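Local coordinates for protein putative Xylose isomerase (PDB 3QXB) that is a putative isomerase of the xylose isomerase-like TIM-barrel family that binds iron and manganese ions, its substrate not established, at residues S188-A193 / M233-P238; R209-W214 / A242-Q247. One frame throughout, in Å; residues are numbered along the deposited sequence.

Contact 1 of 2, residues S188-A193 / M233-P238; sequences SSAADA and MDLCQP
The CA atoms of A190 and L235 come to 6.2 Å of each other, the nearest approach of two backbones that belong to two outer helices of a TIM barrel, where the first turn of helix 190-200 meets the last part of helix 229-236. No hydrogen bond crosses between them; the contact is a small hydrophobic one in which L235 and C236 reach the small alanines of the first helical turn. L235 reaches over with CD1 alone, which lies 4.1 Å from A190 CB and packs against the backbone of A191, 3.8 Å from its N. C236 sits deeper. Its SG, anti to the carbonyl carbon (chi1 -61°), points at helix 190-200, where it meets two partners: the carbonyl oxygen A190 O at 3.1 Å, a close approach of sulfur to oxygen, and the methyl A193 CB at 3.9 Å. W232, on the same helix as C236, covers A190 and A193 as well, so the buried side of this turn rests on more than the cysteine. The turn itself is fixed from its own start by a capping box. S189 is the N-cap, and its OG accepts from D192 N at 3.0 Å, while D192 OD2 takes both S189 N, from above the carboxylate plane, and S188 N, on its anti lone pair at 2.9 Å.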
# COMPACT_ATOMS: atom_id res chain seq x y z
N SER A 188 13.69 -15.06 2.32
CA SER A 188 13.15 -14.80 3.61
C SER A 188 14.24 -14.89 4.65
O SER A 188 14.56 -13.91 5.32
CB SER A 188 12.04 -15.83 3.89
OG SER A 188 11.47 -15.63 5.17
N SER A 189 14.82 -16.09 4.80
CA SER A 189 15.91 -16.32 5.77
C SER A 189 17.25 -15.83 5.25
O SER A 189 17.41 -15.57 4.06
CB SER A 189 16.04 -17.82 6.07
OG SER A 189 16.34 -18.53 4.89
N ALA A 190 18.20 -15.71 6.16
CA ALA A 190 19.59 -15.42 5.80
C ALA A 190 20.13 -16.49 4.82
O ALA A 190 20.81 -16.13 3.85
CB ALA A 190 20.47 -15.30 7.09
N ALA A 191 19.77 -17.77 5.03
CA ALA A 191 20.12 -18.83 4.07
C ALA A 191 19.51 -18.65 2.67
O ALA A 191 20.19 -18.90 1.68
CB ALA A 191 19.77 -20.25 4.63
N ASP A 192 18.25 -18.22 2.58
CA ASP A 192 17.67 -17.83 1.30
C ASP A 192 18.47 -16.68 0.66
O ASP A 192 18.84 -16.73 -0.53
CB ASP A 192 16.24 -17.32 1.45
CG ASP A 192 15.23 -18.38 1.88
OD1 ASP A 192 15.45 -19.59 1.73
OD2 ASP A 192 14.15 -17.96 2.33
N ALA A 193 18.71 -15.64 1.43
CA ALA A 193 19.43 -14.49 0.89
C ALA A 193 20.85 -14.88 0.41
O ALA A 193 21.27 -14.45 -0.66
CB ALA A 193 19.48 -13.34 1.91
N MSE A 233 24.92 -11.54 9.46
CA MSE A 233 26.33 -11.31 9.10
C MSE A 233 27.09 -12.63 8.87
O MSE A 233 27.89 -12.72 7.94
CB MSE A 233 27.04 -10.46 10.16
CG MSE A 233 26.45 -9.06 10.31
SE MSE A 233 26.20 -8.10 8.66
CE MSE A 233 27.58 -6.76 8.83
N ASP A 234 26.82 -13.65 9.68
CA ASP A 234 27.50 -14.95 9.50
C ASP A 234 27.27 -15.53 8.10
O ASP A 234 28.19 -16.02 7.47
CB ASP A 234 27.07 -15.97 10.55
CG ASP A 234 27.53 -15.59 11.97
OD1 ASP A 234 28.51 -14.82 12.10
OD2 ASP A 234 26.88 -16.05 12.94
N LEU A 235 26.05 -15.45 7.59
CA LEU A 235 25.75 -16.07 6.32
C LEU A 235 25.83 -15.09 5.12
O LEU A 235 26.05 -15.51 3.98
CB LEU A 235 24.36 -16.73 6.40
CG LEU A 235 24.18 -17.90 7.38
CD1 LEU A 235 22.87 -18.58 7.03
CD2 LEU A 235 25.39 -18.93 7.41
N CYS A 236 25.66 -13.79 5.37
CA CYS A 236 25.44 -12.81 4.28
C CYS A 236 26.31 -11.54 4.30
O CYS A 236 26.18 -10.72 3.41
CB CYS A 236 23.97 -12.39 4.26
SG CYS A 236 22.80 -13.74 3.96
N GLN A 237 27.19 -11.37 5.28
CA GLN A 237 27.90 -10.10 5.43
C GLN A 237 28.47 -9.46 4.14
O GLN A 237 28.22 -8.28 3.91
CB GLN A 237 29.03 -10.18 6.46
CG GLN A 237 29.75 -8.82 6.56
CD GLN A 237 30.66 -8.65 7.74
OE1 GLN A 237 30.94 -9.59 8.47
NE2 GLN A 237 31.12 -7.44 7.94
N PRO A 238 29.25 -10.22 3.32
CA PRO A 238 29.83 -9.61 2.12
C PRO A 238 28.81 -8.94 1.19
O PRO A 238 29.18 -8.07 0.41
CB PRO A 238 30.51 -10.78 1.40
CG PRO A 238 30.58 -11.87 2.36
CD PRO A 238 29.58 -11.64 3.42

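Contact 2 of 2, residues R209-W214 / A242-Q247; sequences RLLVDW and AYHIQQ. With FE (Fe (III) ion), chain E.
Two neighbouring parallel strands of the eight-stranded barrel bring D213 and H244, paired across the sheet, to the same metal. Strands 209-213 and 242-245 run at 18° to each other, and V212 bonds to both neighbours of Y243: V212 N gives to A242 O and V212 O takes H244 N, each at 3.0 Å. W214 N bonds H244 O at 2.9 Å. On the face carrying L211, D213 and H244, the iron is held by D213 OD2 and H244 ND1, each 2.2 Å away, with E178, E286 and two waters completing six ligands. D213 points its CG anti to the backbone N (chi1 -176°), which brings OD2 to the edge of the imidazole, carboxylate and ring planes standing 90° apart. L211 CD2 covers one face of that ring, 3.4 Å from its centroid, while H244 NE2 is bonded to Q53. The other carboxylate oxygen, D213 OD1, accepts from Q246 NE2 at 2.9 Å on its syn side but well out of the carboxylate plane, and also caps G215 N. Q246 bonds D253 and the backbone N of H255, both ligands of a second metal site. On the side of V212 and Y243, the ring of W214, just past the strand, meets that of Y243 obliquely. Such metal ligands at the C-terminal strand ends are usual in metal-dependent TIM barrels, as in the xylose isomerase-like family.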
# COMPACT_ATOMS: atom_id res chain seq x y z
N ARG A 209 22.79 -6.68 -4.60
CA ARG A 209 23.18 -6.84 -3.21
C ARG A 209 21.92 -6.87 -2.35
O ARG A 209 20.82 -6.67 -2.83
CB ARG A 209 24.11 -5.68 -2.79
CG ARG A 209 25.50 -5.70 -3.47
CD ARG A 209 26.36 -6.85 -2.93
NE ARG A 209 27.62 -6.97 -3.64
CZ ARG A 209 27.84 -7.79 -4.66
NH1 ARG A 209 26.88 -8.59 -5.17
NH2 ARG A 209 29.03 -7.80 -5.22
N LEU A 210 22.13 -7.11 -1.05
CA LEU A 210 21.05 -7.19 -0.09
C LEU A 210 20.90 -5.84 0.61
O LEU A 210 21.89 -5.16 0.90
CB LEU A 210 21.31 -8.28 0.95
CG LEU A 210 21.40 -9.72 0.40
CD1 LEU A 210 21.95 -10.67 1.47
CD2 LEU A 210 20.00 -10.17 -0.06
N LEU A 211 19.65 -5.44 0.83
CA LEU A 211 19.32 -4.43 1.81
C LEU A 211 18.55 -5.16 2.91
O LEU A 211 17.58 -5.83 2.63
CB LEU A 211 18.54 -3.28 1.18
CG LEU A 211 18.04 -2.19 2.13
CD1 LEU A 211 17.90 -0.83 1.39
CD2 LEU A 211 16.70 -2.62 2.80
N VAL A 212 19.04 -5.14 4.15
CA VAL A 212 18.42 -5.94 5.20
C VAL A 212 17.69 -5.03 6.17
O VAL A 212 18.23 -4.05 6.62
CB VAL A 212 19.44 -6.82 5.91
CG1 VAL A 212 18.86 -7.47 7.18
CG2 VAL A 212 20.00 -7.86 4.91
N ASP A 213 16.43 -5.36 6.43
CA ASP A 213 15.60 -4.55 7.29
C ASP A 213 15.61 -5.20 8.67
O ASP A 213 15.28 -6.38 8.79
CB ASP A 213 14.19 -4.50 6.73
CG ASP A 213 13.29 -3.58 7.50
OD1 ASP A 213 13.44 -3.53 8.74
OD2 ASP A 213 12.45 -2.93 6.86
N TRP A 214 16.03 -4.47 9.68
CA TRP A 214 16.22 -5.04 11.01
C TRP A 214 14.92 -5.68 11.54
O TRP A 214 14.95 -6.70 12.22
CB TRP A 214 16.72 -3.97 11.99
CG TRP A 214 18.20 -3.75 11.97
CD1 TRP A 214 18.93 -3.22 10.96
CD2 TRP A 214 19.12 -4.04 13.03
NE1 TRP A 214 20.25 -3.16 11.32
CE2 TRP A 214 20.40 -3.66 12.58
CE3 TRP A 214 18.98 -4.56 14.33
CZ2 TRP A 214 21.55 -3.81 13.37
CZ3 TRP A 214 20.15 -4.72 15.13
CH2 TRP A 214 21.40 -4.33 14.64
N ALA A 242 23.30 -2.13 2.41
CA ALA A 242 22.48 -1.11 3.08
C ALA A 242 21.43 -1.77 3.99
O ALA A 242 21.15 -2.97 3.87
CB ALA A 242 21.82 -0.16 2.04
N TYR A 243 20.86 -0.98 4.90
CA TYR A 243 19.88 -1.47 5.86
C TYR A 243 18.65 -0.57 5.95
O TYR A 243 18.71 0.63 5.63
CB TYR A 243 20.50 -1.51 7.24
CG TYR A 243 21.72 -2.38 7.38
CD1 TYR A 243 22.96 -1.93 7.00
CD2 TYR A 243 21.64 -3.66 7.95
CE1 TYR A 243 24.09 -2.74 7.14
CE2 TYR A 243 22.76 -4.46 8.08
CZ TYR A 243 23.99 -3.99 7.67
OH TYR A 243 25.17 -4.74 7.81
N HIS A 244 17.54 -1.15 6.40
CA HIS A 244 16.43 -0.38 6.94
C HIS A 244 16.47 -0.60 8.44
O HIS A 244 16.63 -1.74 8.92
CB HIS A 244 15.08 -0.83 6.43
CG HIS A 244 14.84 -0.47 5.00
ND1 HIS A 244 13.89 -1.10 4.22
CD2 HIS A 244 15.41 0.48 4.22
CE1 HIS A 244 13.93 -0.58 3.01
NE2 HIS A 244 14.84 0.37 2.98
N ILE A 245 16.32 0.49 9.18
CA ILE A 245 16.22 0.41 10.63
C ILE A 245 14.81 0.86 11.03
O ILE A 245 14.24 1.75 10.44
CB ILE A 245 17.35 1.21 11.33
CG1 ILE A 245 17.31 2.70 11.02
CG2 ILE A 245 18.78 0.60 11.02
CD1 ILE A 245 18.29 3.53 11.88
N GLN A 246 14.29 0.24 12.09
CA GLN A 246 12.99 0.55 12.67
C GLN A 246 12.98 -0.01 14.09
O GLN A 246 13.84 -0.81 14.45
CB GLN A 246 11.87 -0.14 11.90
CG GLN A 246 12.25 -1.57 11.46
CD GLN A 246 11.04 -2.47 11.31
OE1 GLN A 246 10.21 -2.58 12.24
NE2 GLN A 246 10.94 -3.16 10.18
N GLN A 247 12.02 0.44 14.88
CA GLN A 247 11.81 -0.09 16.20
C GLN A 247 10.73 -1.14 16.08
O GLN A 247 9.81 -1.05 15.25
CB GLN A 247 11.46 1.04 17.20
CG GLN A 247 11.36 0.67 18.65
CD GLN A 247 12.60 0.02 19.25
OE1 GLN A 247 12.90 -1.12 18.94
NE2 GLN A 247 13.27 0.72 20.18
FE FE E . 12.09 -2.33 4.77
O HOH W 1 9.87 -3.00 4.83
O HOH W 2 11.29 -1.72 2.73

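The two contacts interleave along the chain: helix 190-200 leads into strand 208-213, and helix 229-236 into strand 240-245, so contact 1 pairs the helices that precede the strands paired in contact 2. Their centres lie 12 Å apart. L210 joins them, its CD1 lying 3.7 Å from A193 CB and 3.8 Å from C236 CB, while the CE methyl of selenomethionine M233 packs 3.3 Å from Y243 OH. Helix and strand layers thus meet on the side of the sheet turned away from the metal. Contact 2 supplies D213 and H244 to the iron; contact 1 stays outside that shell. The side chain of A193 is about 14 Å from the bound iron(III) ion, and about 9 Å from the side chain of E178.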